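Local structure of proto-oncogene tyrosine-protein kinase receptor Ret (Danio rerio, 7AMK) at residues N11-G15 and F113-P119; F47-F51 and D84-K88; T128-E133 and R154-M158; L1-Q5 and S136-T141. The protein is a receptor tyrosine kinase whose extracellular cadherin-like domains probably take part in recognising GDNF bound to its co-receptor GFR alpha 1. The protein carries 4 engineered substitutions. One frame throughout, in Å; residues are numbered along the deposited sequence.

Interaction 1. Residues N11-G15 and F113-P119; sequences NIYVG and FINDTAP. With NAG (2-acetamido-2-deoxy-beta-D-glucopyranose), chain C.
The ring of Tyr13 is overlapped on one face by Ala118 and Pro119. Ala118 CA and Pro119 CD each stand 3.9 Å from the ring centroid, and both make CH-pi contacts. Asp116 O lies at the ring edge. Ile114 runs beside the tyrosine and points the same way, with its CD1 3.4 Å from Tyr13 CE1. Tyr13 CG is anti to the carbonyl carbon (chi1 -61°), which lays the ring alongside Ile114. Ile12 and Phe113 meet on the other face of the sheet and cross at about a right angle. Beyond them, Val14 CG2 packs on Phe113 CE1 at 3.8 Å. The backbones are joined by Ile114 N to Ile12 O, a nearly straight bond of 3.0 Å. Past the corner at Asn115 and Asp116, Val14 N reaches Asp116 O only weakly. A water then bridges the two segments, giving a proton to Val14 O and taking one from Ala118 N. Asn115 is the centre of an inverse gamma turn. Asn115 ND2 carries the glycan through a covalent bond of 1.4 Å to NAG C1, and the side chain packs on Trp68 and Phe71. The parallel pairing of the first strand with the last is typical of cadherin-like beta-sandwich domains.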
loop_
_atom_site.group_PDB
_atom_site.type_symbol
_atom_site.label_atom_id
_atom_site.label_comp_id
_atom_site.label_asym_id
_atom_site.label_seq_id
_atom_site.Cartn_x
_atom_site.Cartn_y
_atom_site.Cartn_z
ATOM N N ASN A 11 -20.997 -32.238 45.199
ATOM C CA ASN A 11 -20.861 -33.653 45.497
ATOM C C ASN A 11 -22.144 -34.160 46.139
ATOM O O ASN A 11 -22.826 -33.431 46.868
ATOM C CB ASN A 11 -19.682 -33.893 46.443
ATOM C CG ASN A 11 -18.412 -33.247 45.949
ATOM O OD1 ASN A 11 -18.046 -33.400 44.787
ATOM N ND2 ASN A 11 -17.748 -32.498 46.819
ATOM N N ILE A 12 -22.470 -35.408 45.852
ATOM C CA ILE A 12 -23.567 -36.095 46.515
ATOM C C ILE A 12 -23.014 -37.421 47.013
ATOM O O ILE A 12 -22.085 -37.998 46.432
ATOM C CB ILE A 12 -24.796 -36.306 45.586
ATOM C CG1 ILE A 12 -24.403 -37.036 44.302
ATOM C CG2 ILE A 12 -25.489 -34.982 45.279
ATOM C CD1 ILE A 12 -25.587 -37.316 43.379
ATOM N N TYR A 13 -23.592 -37.900 48.103
ATOM C CA TYR A 13 -23.084 -39.063 48.799
ATOM C C TYR A 13 -24.161 -40.125 48.926
ATOM O O TYR A 13 -25.355 -39.817 48.956
ATOM C CB TYR A 13 -22.577 -38.693 50.200
ATOM C CG TYR A 13 -21.450 -37.716 50.165
ATOM C CD1 TYR A 13 -20.139 -38.160 50.098
ATOM C CD2 TYR A 13 -21.685 -36.348 50.198
ATOM C CE1 TYR A 13 -19.086 -37.267 50.064
ATOM C CE2 TYR A 13 -20.630 -35.441 50.167
ATOM C CZ TYR A 13 -19.336 -35.918 50.099
ATOM O OH TYR A 13 -18.270 -35.056 50.066
ATOM N N VAL A 14 -23.711 -41.386 49.008
ATOM C CA VAL A 14 -24.575 -42.478 49.450
ATOM C C VAL A 14 -25.125 -42.137 50.828
ATOM O O VAL A 14 -24.421 -41.575 51.681
ATOM C CB VAL A 14 -23.800 -43.813 49.462
ATOM C CG1 VAL A 14 -24.703 -45.012 49.868
ATOM C CG2 VAL A 14 -23.148 -44.067 48.099
ATOM N N GLY A 15 -26.400 -42.458 51.049
ATOM C CA GLY A 15 -27.058 -42.164 52.302
ATOM C C GLY A 15 -27.634 -40.765 52.425
ATOM O O GLY A 15 -28.466 -40.530 53.305
ATOM N N PHE A 113 -20.901 -37.967 42.161
ATOM C CA PHE A 113 -21.494 -38.970 43.029
ATOM C C PHE A 113 -20.336 -39.772 43.611
ATOM O O PHE A 113 -19.675 -40.529 42.896
ATOM C CB PHE A 113 -22.476 -39.839 42.241
ATOM C CG PHE A 113 -23.303 -40.758 43.085
ATOM C CD1 PHE A 113 -23.156 -40.782 44.468
ATOM C CD2 PHE A 113 -24.234 -41.609 42.499
ATOM C CE1 PHE A 113 -23.929 -41.644 45.244
ATOM C CE2 PHE A 113 -25.010 -42.468 43.277
ATOM C CZ PHE A 113 -24.848 -42.493 44.644
ATOM N N ILE A 114 -20.072 -39.567 44.889
ATOM C CA ILE A 114 -18.975 -40.226 45.586
ATOM C C ILE A 114 -19.512 -41.495 46.230
ATOM O O ILE A 114 -20.526 -41.462 46.938
ATOM C CB ILE A 114 -18.358 -39.290 46.640
ATOM C CG1 ILE A 114 -17.924 -37.966 46.007
ATOM C CG2 ILE A 114 -17.194 -39.975 47.358
ATOM C CD1 ILE A 114 -17.519 -36.947 47.024
ATOM N N ASN A 115 -18.828 -42.614 45.991
ATOM C CA ASN A 115 -19.253 -43.923 46.479
ATOM C C ASN A 115 -18.884 -44.090 47.958
ATOM O O ASN A 115 -18.163 -44.999 48.352
ATOM C CB ASN A 115 -18.625 -45.005 45.606
ATOM C CG ASN A 115 -19.059 -46.422 45.974
ATOM O OD1 ASN A 115 -20.183 -46.669 46.407
ATOM N ND2 ASN A 115 -18.148 -47.361 45.792
ATOM N N ASP A 116 -19.399 -43.189 48.792
ATOM C CA ASP A 116 -19.184 -43.302 50.231
ATOM C C ASP A 116 -20.255 -42.481 50.932
ATOM O O ASP A 116 -20.965 -41.696 50.301
ATOM C CB ASP A 116 -17.770 -42.840 50.619
ATOM C CG ASP A 116 -17.396 -43.146 52.080
ATOM O OD1 ASP A 116 -18.125 -43.876 52.787
ATOM O OD2 ASP A 116 -16.351 -42.623 52.530
ATOM N N THR A 117 -20.390 -42.699 52.238
ATOM C CA THR A 117 -21.274 -41.870 53.044
ATOM C C THR A 117 -20.641 -40.492 53.278
ATOM O O THR A 117 -19.436 -40.294 53.106
ATOM C CB THR A 117 -21.604 -42.553 54.379
ATOM O OG1 THR A 117 -20.419 -43.128 54.944
ATOM C CG2 THR A 117 -22.657 -43.646 54.194
ATOM N N ALA A 118 -21.485 -39.523 53.636
ATOM C CA ALA A 118 -21.024 -38.148 53.786
ATOM C C ALA A 118 -19.968 -38.050 54.885
ATOM O O ALA A 118 -19.993 -38.811 55.860
ATOM C CB ALA A 118 -22.181 -37.217 54.117
ATOM N N PRO A 119 -19.029 -37.121 54.749
ATOM C CA PRO A 119 -18.064 -36.894 55.828
ATOM C C PRO A 119 -18.747 -36.354 57.074
ATOM O O PRO A 119 -19.804 -35.720 57.009
ATOM C CB PRO A 119 -17.106 -35.860 55.230
ATOM C CG PRO A 119 -17.962 -35.084 54.287
ATOM C CD PRO A 119 -18.917 -36.110 53.680
HETATM C C1 NAG C . -18.423 -48.731 46.081
HETATM C C2 NAG C . -17.364 -49.642 45.471
HETATM C C3 NAG C . -17.673 -51.100 45.785
HETATM C C4 NAG C . -17.931 -51.306 47.273
HETATM C C5 NAG C . -18.933 -50.283 47.795
HETATM C C6 NAG C . -19.089 -50.337 49.296
HETATM C C7 NAG C . -16.387 -48.628 43.456
HETATM C C8 NAG C . -16.432 -48.569 41.958
HETATM N N2 NAG C . -17.270 -49.450 44.032
HETATM O O3 NAG C . -16.566 -51.887 45.361
HETATM O O4 NAG C . -18.491 -52.600 47.478
HETATM O O5 NAG C . -18.497 -48.955 47.472
HETATM O O6 NAG C . -17.972 -49.736 49.933
HETATM O O7 NAG C . -15.594 -47.955 44.116
HETATM O O HOH W 1 -24.288 -39.728 53.780
#

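Interaction 2. Residues F47-F51 and D84-K88; sequences FTSWF and DLTLK. With NAG (2-acetamido-2-deoxy-beta-D-glucopyranose), chain O.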
loop_
_atom_site.group_PDB
_atom_site.type_symbol
_atom_site.label_atom_id
_atom_site.label_comp_id
_atom_site.label_asym_id
_atom_site.label_seq_id
_atom_site.Cartn_x
_atom_site.Cartn_y
_atom_site.Cartn_z
ATOM N N PHE A 47 -31.319 -41.086 36.004
ATOM C CA PHE A 47 -30.977 -40.510 37.296
ATOM C C PHE A 47 -31.665 -39.180 37.528
ATOM O O PHE A 47 -31.689 -38.710 38.666
ATOM C CB PHE A 47 -29.451 -40.352 37.445
ATOM C CG PHE A 47 -28.795 -39.550 36.346
ATOM C CD1 PHE A 47 -29.027 -38.194 36.219
ATOM C CD2 PHE A 47 -27.913 -40.154 35.461
ATOM C CE1 PHE A 47 -28.417 -37.458 35.233
ATOM C CE2 PHE A 47 -27.295 -39.414 34.462
ATOM C CZ PHE A 47 -27.552 -38.063 34.356
ATOM N N THR A 48 -32.229 -38.567 36.491
ATOM C CA THR A 48 -32.826 -37.257 36.688
ATOM C C THR A 48 -34.008 -37.336 37.639
ATOM O O THR A 48 -34.277 -36.376 38.375
ATOM C CB THR A 48 -33.233 -36.646 35.348
ATOM O OG1 THR A 48 -32.133 -36.735 34.435
ATOM C CG2 THR A 48 -33.607 -35.177 35.525
ATOM N N SER A 49 -34.705 -38.476 37.666
ATOM C CA SER A 49 -35.802 -38.643 38.616
ATOM C C SER A 49 -35.338 -38.913 40.044
ATOM O O SER A 49 -36.194 -39.111 40.912
ATOM C CB SER A 49 -36.723 -39.750 38.148
ATOM O OG SER A 49 -37.555 -39.242 37.124
ATOM N N TRP A 50 -34.022 -38.944 40.299
ATOM C CA TRP A 50 -33.502 -38.814 41.656
ATOM C C TRP A 50 -33.619 -37.394 42.202
ATOM O O TRP A 50 -33.288 -37.168 43.371
ATOM C CB TRP A 50 -32.017 -39.206 41.725
ATOM C CG TRP A 50 -31.667 -40.561 41.187
ATOM C CD1 TRP A 50 -32.525 -41.510 40.726
ATOM C CD2 TRP A 50 -30.348 -41.111 41.050
ATOM N NE1 TRP A 50 -31.827 -42.613 40.308
ATOM C CE2 TRP A 50 -30.489 -42.396 40.497
ATOM C CE3 TRP A 50 -29.062 -40.640 41.349
ATOM C CZ2 TRP A 50 -29.401 -43.219 40.230
ATOM C CZ3 TRP A 50 -27.980 -41.458 41.085
ATOM C CH2 TRP A 50 -28.157 -42.733 40.528
ATOM N N PHE A 51 -34.025 -36.425 41.395
ATOM C CA PHE A 51 -33.905 -35.031 41.792
ATOM C C PHE A 51 -35.209 -34.291 41.538
ATOM O O PHE A 51 -36.029 -34.696 40.712
ATOM C CB PHE A 51 -32.747 -34.333 41.046
ATOM C CG PHE A 51 -31.430 -35.030 41.193
ATOM C CD1 PHE A 51 -30.624 -34.791 42.290
ATOM C CD2 PHE A 51 -31.003 -35.935 40.239
ATOM C CE1 PHE A 51 -29.404 -35.441 42.428
ATOM C CE2 PHE A 51 -29.784 -36.577 40.370
ATOM C CZ PHE A 51 -28.988 -36.335 41.463
ATOM N N ASP A 84 -19.523 -38.676 37.792
ATOM C CA ASP A 84 -20.129 -37.385 37.534
ATOM C C ASP A 84 -21.515 -37.559 36.938
ATOM O O ASP A 84 -21.721 -38.404 36.062
ATOM C CB ASP A 84 -19.232 -36.567 36.610
ATOM C CG ASP A 84 -18.005 -36.055 37.320
ATOM O OD1 ASP A 84 -17.524 -36.734 38.260
ATOM O OD2 ASP A 84 -17.536 -34.958 36.954
ATOM N N LEU A 85 -22.465 -36.777 37.437
ATOM C CA LEU A 85 -23.821 -36.715 36.907
ATOM C C LEU A 85 -24.018 -35.320 36.356
ATOM O O LEU A 85 -23.733 -34.338 37.051
ATOM C CB LEU A 85 -24.874 -36.984 37.992
ATOM C CG LEU A 85 -25.130 -38.418 38.438
ATOM C CD1 LEU A 85 -23.845 -39.060 38.891
ATOM C CD2 LEU A 85 -26.171 -38.470 39.549
ATOM N N THR A 86 -24.510 -35.229 35.129
ATOM C CA THR A 86 -24.780 -33.942 34.504
ATOM C C THR A 86 -26.283 -33.781 34.325
ATOM O O THR A 86 -26.902 -34.531 33.568
ATOM C CB THR A 86 -24.044 -33.811 33.174
ATOM O OG1 THR A 86 -22.639 -33.933 33.409
ATOM C CG2 THR A 86 -24.307 -32.456 32.575
ATOM N N LEU A 87 -26.862 -32.818 35.039
ATOM C CA LEU A 87 -28.263 -32.434 34.932
ATOM C C LEU A 87 -28.406 -31.156 34.120
ATOM O O LEU A 87 -27.525 -30.296 34.118
ATOM C CB LEU A 87 -28.882 -32.193 36.313
ATOM C CG LEU A 87 -29.053 -33.399 37.223
ATOM C CD1 LEU A 87 -29.407 -32.942 38.630
ATOM C CD2 LEU A 87 -30.118 -34.314 36.644
ATOM N N LYS A 88 -29.541 -31.024 33.459
ATOM C CA LYS A 88 -29.888 -29.828 32.709
ATOM C C LYS A 88 -31.081 -29.170 33.389
ATOM O O LYS A 88 -32.113 -29.815 33.624
ATOM C CB LYS A 88 -30.204 -30.160 31.243
ATOM C CG LYS A 88 -28.962 -30.283 30.366
ATOM C CD LYS A 88 -28.076 -29.059 30.540
HETATM C C1 NAG O . -39.471 -38.701 42.449
HETATM C C2 NAG O . -40.293 -37.993 41.380
HETATM C C3 NAG O . -41.653 -38.665 41.252
HETATM C C4 NAG O . -41.480 -40.152 40.957
HETATM C C5 NAG O . -40.550 -40.830 41.971
HETATM C C6 NAG O . -40.175 -42.239 41.558
HETATM C C7 NAG O . -39.818 -35.617 40.971
HETATM C C8 NAG O . -40.085 -34.205 41.400
HETATM N N2 NAG O . -40.445 -36.574 41.666
HETATM O O3 NAG O . -42.381 -38.031 40.206
HETATM O O4 NAG O . -42.744 -40.805 40.974
HETATM O O5 NAG O . -39.317 -40.099 42.096
HETATM O O6 NAG O . -39.956 -43.100 42.667
HETATM O O7 NAG O . -39.066 -35.880 40.037
#
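Phe47 holds its CG between the backbone N and the carbonyl carbon (chi1 55°), and this turns the ring toward strand 83-92. Phe51 CG is instead anti to the carbonyl carbon (chi1 -55°), which brings its ring against the two leucines. Leu85 CG sits over the centre of one Phe47 face. The edge of the same ring faces Leu87 CD2, 3.8 Å from Phe47 CE1, and Thr86 O, 3.7 Å from Phe47 CZ. Leu87 splits its two methyls between partners. Leu87 CD1 lies over a face of Phe51 in a CH-pi contact, 3.9 Å from the ring centroid, and Trp50 CB covers the opposite face. Leu87 CD2 touches Thr48 CG2 at 3.8 Å as well as Phe47. Leu85 CD2 meets Trp50 CZ3, also at 3.8 Å, and reaches the Phe51 edge. The 3-10 segment 47-50 and the residue after it present Phe47, Trp50 and Phe51 to the strand. Ser49 and Phe51 lie near a glycan. Leu60, Leu62 and Leu111 add to the apolar surroundings of Phe51. No hydrogen bond joins the two segments. Their direct contact is thus apolar, while Ser42 supplies a polar link beside it, its O bonded to Thr48 OG1 and its OG to Lys88 N.

Interaction 3. Residues T128-E133 and R154-M158; sequences TLCFPE and RFTHM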
loop_
_atom_site.group_PDB
_atom_site.type_symbol
_atom_site.label_atom_id
_atom_site.label_comp_id
_atom_site.label_asym_id
_atom_site.label_seq_id
_atom_site.Cartn_x
_atom_site.Cartn_y
_atom_site.Cartn_z
ATOM N N THR A 128 -13.903 -25.419 53.478
ATOM C CA THR A 128 -14.784 -26.204 52.619
ATOM C C THR A 128 -16.245 -25.980 52.984
ATOM O O THR A 128 -17.100 -25.892 52.099
ATOM C CB THR A 128 -14.457 -27.704 52.726
ATOM O OG1 THR A 128 -13.051 -27.920 52.570
ATOM C CG2 THR A 128 -15.209 -28.489 51.647
ATOM N N LEU A 129 -16.554 -25.935 54.286
ATOM C CA LEU A 129 -17.928 -25.679 54.708
ATOM C C LEU A 129 -18.441 -24.360 54.147
ATOM O O LEU A 129 -19.607 -24.252 53.743
ATOM C CB LEU A 129 -18.012 -25.668 56.235
ATOM C CG LEU A 129 -19.335 -25.160 56.831
ATOM C CD1 LEU A 129 -20.540 -26.052 56.449
ATOM C CD2 LEU A 129 -19.233 -25.024 58.343
ATOM N N CYS A 130 -17.573 -23.355 54.114
ATOM C CA CYS A 130 -17.873 -21.996 53.702
ATOM C C CYS A 130 -17.972 -21.827 52.184
ATOM O O CYS A 130 -18.916 -21.202 51.687
ATOM C CB CYS A 130 -16.791 -21.076 54.271
ATOM S SG CYS A 130 -17.124 -20.635 55.998
ATOM N N PHE A 131 -16.996 -22.348 51.437
ATOM C CA PHE A 131 -16.853 -22.004 50.029
ATOM C C PHE A 131 -16.535 -23.234 49.200
ATOM O O PHE A 131 -15.702 -24.054 49.599
ATOM C CB PHE A 131 -15.744 -20.972 49.793
ATOM C CG PHE A 131 -15.976 -19.651 50.456
ATOM C CD1 PHE A 131 -16.881 -18.733 49.927
ATOM C CD2 PHE A 131 -15.247 -19.293 51.576
ATOM C CE1 PHE A 131 -17.064 -17.501 50.535
ATOM C CE2 PHE A 131 -15.429 -18.048 52.180
ATOM C CZ PHE A 131 -16.348 -17.159 51.660
ATOM N N PRO A 132 -17.152 -23.360 48.025
ATOM C CA PRO A 132 -16.775 -24.437 47.101
ATOM C C PRO A 132 -15.278 -24.457 46.848
ATOM O O PRO A 132 -14.577 -23.450 46.962
ATOM C CB PRO A 132 -17.539 -24.097 45.824
ATOM C CG PRO A 132 -18.703 -23.258 46.294
ATOM C CD PRO A 132 -18.227 -22.505 47.496
ATOM N N GLU A 133 -14.793 -25.640 46.490
ATOM C CA GLU A 133 -13.364 -25.826 46.280
ATOM C C GLU A 133 -12.825 -24.834 45.252
ATOM O O GLU A 133 -11.889 -24.074 45.531
ATOM C CB GLU A 133 -13.109 -27.268 45.859
ATOM C CG GLU A 133 -13.579 -28.269 46.900
ATOM C CD GLU A 133 -15.072 -28.523 46.855
ATOM O OE1 GLU A 133 -15.679 -28.300 45.781
ATOM O OE2 GLU A 133 -15.636 -28.949 47.891
ATOM N N ARG A 154 -23.482 -23.447 51.352
ATOM C CA ARG A 154 -23.282 -24.796 50.823
ATOM C C ARG A 154 -24.328 -25.691 51.478
ATOM O O ARG A 154 -24.149 -26.187 52.583
ATOM C CB ARG A 154 -21.856 -25.278 51.055
ATOM C CG ARG A 154 -20.801 -24.371 50.391
ATOM C CD ARG A 154 -19.517 -25.140 50.077
ATOM N NE ARG A 154 -19.741 -26.370 49.310
ATOM C CZ ARG A 154 -18.779 -27.231 48.998
ATOM N NH1 ARG A 154 -17.530 -27.036 49.388
ATOM N NH2 ARG A 154 -19.078 -28.312 48.278
ATOM N N PHE A 155 -25.457 -25.874 50.783
ATOM C CA PHE A 155 -26.589 -26.621 51.337
ATOM C C PHE A 155 -26.172 -27.979 51.894
ATOM O O PHE A 155 -26.597 -28.359 52.990
ATOM C CB PHE A 155 -27.670 -26.786 50.269
ATOM C CG PHE A 155 -28.423 -25.503 49.960
ATOM C CD1 PHE A 155 -28.336 -24.417 50.806
ATOM C CD2 PHE A 155 -29.239 -25.408 48.843
ATOM C CE1 PHE A 155 -29.030 -23.244 50.526
ATOM C CE2 PHE A 155 -29.946 -24.256 48.566
ATOM C CZ PHE A 155 -29.837 -23.169 49.403
ATOM N N THR A 156 -25.324 -28.717 51.172
ATOM C CA THR A 156 -24.971 -30.071 51.606
ATOM C C THR A 156 -24.193 -30.058 52.923
ATOM O O THR A 156 -24.392 -30.924 53.787
ATOM C CB THR A 156 -24.173 -30.780 50.504
ATOM O OG1 THR A 156 -23.089 -29.944 50.076
ATOM C CG2 THR A 156 -25.078 -31.074 49.294
ATOM N N HIS A 157 -23.323 -29.071 53.107
ATOM C CA HIS A 157 -22.444 -29.068 54.267
ATOM C C HIS A 157 -23.111 -28.525 55.524
ATOM O O HIS A 157 -22.742 -28.920 56.636
ATOM C CB HIS A 157 -21.189 -28.280 53.937
ATOM C CG HIS A 157 -20.327 -28.957 52.922
ATOM N ND1 HIS A 157 -20.645 -28.993 51.580
ATOM C CD2 HIS A 157 -19.185 -29.674 53.058
ATOM C CE1 HIS A 157 -19.716 -29.670 50.929
ATOM N NE2 HIS A 157 -18.818 -30.093 51.804
ATOM N N MET A 158 -24.095 -27.641 55.388
ATOM C CA MET A 158 -24.788 -27.180 56.584
ATOM C C MET A 158 -25.645 -28.282 57.199
ATOM O O MET A 158 -25.994 -28.194 58.383
ATOM C CB MET A 158 -25.610 -25.926 56.259
ATOM C CG MET A 158 -24.722 -24.721 55.859
ATOM S SD MET A 158 -25.564 -23.248 55.215
ATOM C CE MET A 158 -26.408 -22.629 56.669
HETATM O O HOH W 2 -22.047 -23.061 53.653
HETATM O O HOH W 3 -17.027 -30.681 50.039
#
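Charge and hydrogen bonding centre on NH1 of Arg154, which is shared between Thr128 and Glu133. Arg154 NH1 donates to Thr128 O at 3.0 Å, and this acceptor is tilted out of the guanidinium plane. Arg154 NH1 also forms a salt bridge with Glu133 OE2 at 3.1 Å. Here the oxygen lies in the guanidinium plane, but the nitrogen meets OE2 from above the carboxylate, and the two planes are 78° apart. The arginine chain bends at chi3 (52°), which brings NH1 to the end of helix 126-130. The other terminal nitrogen, NH2, forms a salt bridge with Glu10 on strand 7-14 of the first cadherin-like domain.

Two waters add polar links. One donates to Leu129 O and accepts from Arg154 N, at 2.7 Å from each. The other donates to Glu133 OE2 and lies 2.6 Å from His157 NE2, in the plane of the imidazole.

Other contacts are apolar or mixed. Pro132 CA and His157 CE1 sandwich the guanidinium from opposite faces. Pro132 CD lies 3.9 Å from Arg154 CD. Leu129 and His157 lie antiparallel, side by side, with Leu129 CD1 3.4 Å from His157 CB. Thr128 O lies over the His157 ring. Cys130 is tied by a disulfide to Cys207.

The contact joins the end of helix 126-130 to the start of the weakly bonded helix 155-160. Glu10 and Glu133 would probably offset the charge of the buried Arg154.

Interaction 4. Residues L1-Q5 and S136-T141; sequences LYFPQ and SNPHIT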
loop_
_atom_site.group_PDB
_atom_site.type_symbol
_atom_site.label_atom_id
_atom_site.label_comp_id
_atom_site.label_asym_id
_atom_site.label_seq_id
_atom_site.Cartn_x
_atom_site.Cartn_y
_atom_site.Cartn_z
ATOM N N LEU A 1 -34.718 -13.229 31.160
ATOM C CA LEU A 1 -33.974 -14.103 32.061
ATOM C C LEU A 1 -32.624 -14.451 31.470
ATOM O O LEU A 1 -32.518 -14.757 30.299
ATOM C CB LEU A 1 -34.775 -15.374 32.347
ATOM C CG LEU A 1 -36.201 -15.154 32.896
ATOM C CD1 LEU A 1 -37.009 -16.470 32.930
ATOM C CD2 LEU A 1 -36.235 -14.439 34.268
ATOM N N TYR A 2 -31.568 -14.361 32.267
ATOM C CA TYR A 2 -30.305 -14.951 31.850
ATOM C C TYR A 2 -29.616 -15.505 33.076
ATOM O O TYR A 2 -29.989 -15.202 34.209
ATOM C CB TYR A 2 -29.388 -13.960 31.117
ATOM C CG TYR A 2 -28.844 -12.817 31.972
ATOM C CD1 TYR A 2 -29.601 -11.684 32.190
ATOM C CD2 TYR A 2 -27.570 -12.891 32.569
ATOM C CE1 TYR A 2 -29.133 -10.630 32.943
ATOM C CE2 TYR A 2 -27.077 -11.835 33.341
ATOM C CZ TYR A 2 -27.877 -10.693 33.524
ATOM O OH TYR A 2 -27.454 -9.604 34.283
ATOM N N PHE A 3 -28.616 -16.336 32.830
ATOM C CA PHE A 3 -27.915 -17.053 33.878
ATOM C C PHE A 3 -26.570 -16.399 34.138
ATOM O O PHE A 3 -25.760 -16.271 33.210
ATOM C CB PHE A 3 -27.729 -18.507 33.469
ATOM C CG PHE A 3 -29.009 -19.293 33.391
ATOM C CD1 PHE A 3 -29.751 -19.548 34.524
ATOM C CD2 PHE A 3 -29.439 -19.821 32.187
ATOM C CE1 PHE A 3 -30.915 -20.291 34.458
ATOM C CE2 PHE A 3 -30.611 -20.565 32.105
ATOM C CZ PHE A 3 -31.345 -20.805 33.240
ATOM N N PRO A 4 -26.295 -15.934 35.354
ATOM C CA PRO A 4 -24.975 -15.366 35.645
ATOM C C PRO A 4 -23.862 -16.415 35.757
ATOM O O PRO A 4 -22.702 -16.054 35.976
ATOM C CB PRO A 4 -25.203 -14.662 36.983
ATOM C CG PRO A 4 -26.298 -15.496 37.642
ATOM C CD PRO A 4 -27.228 -15.789 36.486
ATOM N N GLN A 5 -24.185 -17.690 35.569
ATOM C CA GLN A 5 -23.288 -18.792 35.848
ATOM C C GLN A 5 -23.659 -19.933 34.905
ATOM O O GLN A 5 -24.825 -20.334 34.856
ATOM C CB GLN A 5 -23.436 -19.188 37.324
ATOM C CG GLN A 5 -22.510 -20.276 37.772
ATOM C CD GLN A 5 -22.533 -20.492 39.272
ATOM O OE1 GLN A 5 -22.968 -19.626 40.038
ATOM N NE2 GLN A 5 -22.061 -21.658 39.699
ATOM N N SER A 136 -16.338 -20.541 40.610
ATOM C CA SER A 136 -16.538 -19.981 39.280
ATOM C C SER A 136 -17.006 -18.530 39.376
ATOM O O SER A 136 -17.795 -18.177 40.256
ATOM C CB SER A 136 -17.577 -20.810 38.539
ATOM O OG SER A 136 -18.765 -20.877 39.324
ATOM N N ASN A 137 -16.524 -17.684 38.464
ATOM C CA ASN A 137 -16.794 -16.247 38.571
ATOM C C ASN A 137 -18.068 -15.869 37.817
ATOM O O ASN A 137 -18.188 -16.173 36.623
ATOM C CB ASN A 137 -15.629 -15.429 38.052
ATOM C CG ASN A 137 -14.411 -15.515 38.950
ATOM O OD1 ASN A 137 -14.509 -15.449 40.191
ATOM N ND2 ASN A 137 -13.245 -15.654 38.322
ATOM N N PRO A 138 -19.032 -15.236 38.452
ATOM C CA PRO A 138 -20.288 -14.947 37.753
ATOM C C PRO A 138 -20.088 -13.826 36.738
ATOM O O PRO A 138 -19.037 -13.182 36.661
ATOM C CB PRO A 138 -21.249 -14.564 38.891
ATOM C CG PRO A 138 -20.370 -14.134 40.016
ATOM C CD PRO A 138 -19.080 -14.894 39.880
ATOM N N HIS A 139 -21.100 -13.637 35.903
ATOM C CA HIS A 139 -21.075 -12.539 34.958
ATOM C C HIS A 139 -22.451 -11.931 34.936
ATOM O O HIS A 139 -23.440 -12.643 35.097
ATOM C CB HIS A 139 -20.674 -12.985 33.545
ATOM C CG HIS A 139 -21.543 -14.071 32.984
ATOM N ND1 HIS A 139 -22.779 -13.825 32.420
ATOM C CD2 HIS A 139 -21.358 -15.414 32.911
ATOM C CE1 HIS A 139 -23.315 -14.967 32.019
ATOM N NE2 HIS A 139 -22.475 -15.946 32.308
ATOM N N ILE A 140 -22.510 -10.614 34.781
ATOM C CA ILE A 140 -23.761 -9.932 34.506
ATOM C C ILE A 140 -23.511 -8.988 33.335
ATOM O O ILE A 140 -22.372 -8.671 32.995
ATOM C CB ILE A 140 -24.281 -9.166 35.733
ATOM C CG1 ILE A 140 -23.173 -8.251 36.250
ATOM C CG2 ILE A 140 -24.633 -10.103 36.843
ATOM C CD1 ILE A 140 -23.611 -7.351 37.366
ATOM N N THR A 141 -24.591 -8.527 32.730
ATOM C CA THR A 141 -24.478 -7.548 31.665
ATOM C C THR A 141 -24.730 -6.160 32.237
ATOM O O THR A 141 -25.487 -6.000 33.194
ATOM C CB THR A 141 -25.451 -7.851 30.524
ATOM O OG1 THR A 141 -25.194 -9.169 30.042
ATOM C CG2 THR A 141 -25.269 -6.849 29.349
#
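Pro4 meets His139 where the N-terminal segment of the first cadherin-like domain runs past an edge strand of the second. Strand 139-141 is the outermost strand of its sheet, and the two segments run roughly antiparallel.

Two hydrogen bonds cross the contact. His139 N donates to Pro4 O at 2.9 Å, in the carbonyl plane and on a lone pair. Thr141 N reaches Tyr2 OH at 3.4 Å, which is weak though nearly straight. Two CA-H...O contacts flank the first bond: Pro138 CA to Pro4 O and Pro4 CA to His139 O, each 3.2 Å.

The imidazole contributes a face. His139 CG is held between its backbone N and carbonyl carbon (chi1 56°), which folds the ring over the proline backbone. Pro4 CA makes a CH-pi contact with it, 4.1 Å from the centroid, and Pro4 O lies over the ring toward its rim. The ring also stacks with Tyr227.

Apolar contacts are fewer. Pro4 and Pro138 approach through their CB atoms and both pack on Leu149. At the far end of the contact, Tyr2 carries its ring edge to the backbone of strand 139-141, where Tyr2 OH stands 3.5 Å from Ile140 CB.

Overall arrangement
From the N terminus, interaction 4 closes the longest loop, bringing residues 1-5 to 136-141 in the second cadherin-like domain. Interaction 1 lies within that loop and pairs the first and last strands of the first domain's sheet. Interaction 2 falls in turn within interaction 1, setting the turn 47-51 on strand 83-92. These two share a core: Phe113 packs on Leu85 and Trp50, and Ile12 on Phe51. Interaction 3 opens after interaction 1 has closed and crosses interaction 4, because 128-133 falls inside the loop of interaction 4 and 154-158 beyond it. It joins two helices and touches interaction 1 at Asn11, which meets Thr156 and Glu133. Interactions 3 and 4, about 20 Å apart between centres, touch only through their adjoining sequence.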